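Local coordinates for protein type II restriction enzyme NlaIV (Neisseria lactamica, PDB 6QM2) that cuts double-stranded DNA at the sequence 5'-GGNNCC-3' as a type II restriction endonuclease, cleaving after the third base to leave blunt ends, at residues Arg217-Glu220 with Glu221-Lys225. Numbering follows the deposited sequence.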
# COMPACT_ATOMS: atom_id res chain seq x y z
N ARG A 217 -6.14 -3.87 -41.70
CA ARG A 217 -5.14 -4.33 -42.66
C ARG A 217 -3.77 -4.46 -41.99
O ARG A 217 -3.14 -5.52 -42.05
CB ARG A 217 -5.07 -3.37 -43.87
CG ARG A 217 -4.25 -3.87 -45.06
CD ARG A 217 -4.15 -2.82 -46.17
NE ARG A 217 -3.58 -1.55 -45.71
CZ ARG A 217 -2.28 -1.30 -45.52
NH1 ARG A 217 -1.34 -2.22 -45.75
NH2 ARG A 217 -1.90 -0.09 -45.08
N LYS A 218 -3.33 -3.39 -41.32
CA LYS A 218 -2.05 -3.37 -40.61
C LYS A 218 -1.90 -4.52 -39.62
O LYS A 218 -0.81 -5.08 -39.49
CB LYS A 218 -1.83 -2.04 -39.88
CG LYS A 218 -1.61 -0.86 -40.82
CD LYS A 218 -1.02 0.34 -40.10
CE LYS A 218 0.45 0.13 -39.75
NZ LYS A 218 1.15 1.41 -39.50
N PHE A 219 -2.99 -4.87 -38.93
CA PHE A 219 -2.97 -5.99 -38.00
C PHE A 219 -2.88 -7.34 -38.71
O PHE A 219 -2.11 -8.21 -38.29
CB PHE A 219 -4.20 -5.99 -37.08
CG PHE A 219 -4.25 -7.19 -36.17
CD1 PHE A 219 -3.51 -7.20 -34.99
CD2 PHE A 219 -4.96 -8.33 -36.52
CE1 PHE A 219 -3.52 -8.32 -34.16
CE2 PHE A 219 -4.97 -9.45 -35.70
CZ PHE A 219 -4.25 -9.44 -34.52
N GLU A 220 -3.69 -7.53 -39.75
CA GLU A 220 -3.75 -8.81 -40.47
C GLU A 220 -2.43 -9.15 -41.19
O GLU A 220 -2.05 -10.31 -41.25
CB GLU A 220 -4.93 -8.85 -41.45
CG GLU A 220 -6.28 -9.04 -40.76
CD GLU A 220 -7.46 -9.12 -41.72
OE1 GLU A 220 -7.35 -8.63 -42.87
OE2 GLU A 220 -8.52 -9.65 -41.32
N GLU A 221 -1.75 -8.12 -41.71
CA GLU A 221 -0.41 -8.28 -42.29
C GLU A 221 0.63 -8.63 -41.23
O GLU A 221 1.48 -9.50 -41.45
CB GLU A 221 0.02 -7.02 -43.03
CG GLU A 221 -0.74 -6.81 -44.34
CD GLU A 221 -0.45 -5.47 -44.99
OE1 GLU A 221 -1.16 -5.14 -45.97
OE2 GLU A 221 0.46 -4.74 -44.54
N ALA A 222 0.56 -7.95 -40.09
CA ALA A 222 1.44 -8.22 -38.97
C ALA A 222 1.22 -9.61 -38.38
O ALA A 222 2.18 -10.28 -38.01
CB ALA A 222 1.26 -7.17 -37.89
N TYR A 223 -0.03 -10.06 -38.29
CA TYR A 223 -0.30 -11.42 -37.84
C TYR A 223 0.29 -12.44 -38.81
O TYR A 223 0.84 -13.46 -38.38
CB TYR A 223 -1.81 -11.67 -37.66
CG TYR A 223 -2.10 -12.90 -36.83
CD1 TYR A 223 -2.15 -12.83 -35.44
CD2 TYR A 223 -2.30 -14.14 -37.43
CE1 TYR A 223 -2.40 -13.96 -34.67
CE2 TYR A 223 -2.56 -15.28 -36.67
CZ TYR A 223 -2.61 -15.18 -35.29
OH TYR A 223 -2.86 -16.31 -34.53
N LYS A 224 0.19 -12.14 -40.11
CA LYS A 224 0.72 -13.01 -41.15
C LYS A 224 2.24 -13.16 -41.05
O LYS A 224 2.74 -14.28 -41.10
CB LYS A 224 0.32 -12.53 -42.55
CG LYS A 224 0.47 -13.61 -43.62
CD LYS A 224 0.11 -13.09 -45.00
CE LYS A 224 0.54 -14.07 -46.08
NZ LYS A 224 0.21 -13.57 -47.44
N LYS A 225 2.97 -12.06 -40.90
CA LYS A 225 4.42 -12.12 -40.71
C LYS A 225 4.82 -13.03 -39.55
O LYS A 225 5.58 -13.97 -39.73
CB LYS A 225 5.05 -10.73 -40.50
CG LYS A 225 5.50 -10.06 -41.79
CD LYS A 225 6.53 -8.97 -41.55
CE LYS A 225 7.14 -8.51 -42.86
NZ LYS A 225 7.89 -7.24 -42.72
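Phe219 and Tyr223, one helical turn apart, lie on the buried side of an amphipathic helix. Their side chains lie side by side, meeting obliquely where Phe219 CZ comes 4.1 Å from Tyr223 CD1. The i to i+4 spacing sets both on one flank, and like torsions, CG anti to the backbone N (chi1 176° and -164°), send the two broad aromatic rings the same way; their apolar faces suit burial. Between the same two residues, Tyr223 N donates to Phe219 O over 2.8 Å, one of five successive i to i+4 backbone bonds.

The solvent side is looser and charged. Arg217 and Glu221, long and flexible enough to span a turn, make a salt bridge of 2.9 Å between NH1 and OE1. With the guanidinium and carboxylate planes 60° apart, no flat two-pronged pairing forms; NH1 makes a bent bond from the syn side, out of the carboxylate plane. Glu220, at the border, turns its carboxylate to Lys216 and to the backbone N of Ile233.

The small methyl of Ala222 touches Pro118, consistent with close approach, while Phe219 packs on Trp215 and Leu121, and Tyr223 stacks with Tyr227; thus helix 215-227 lies against the loop between helix 107-116 and strand 124-132.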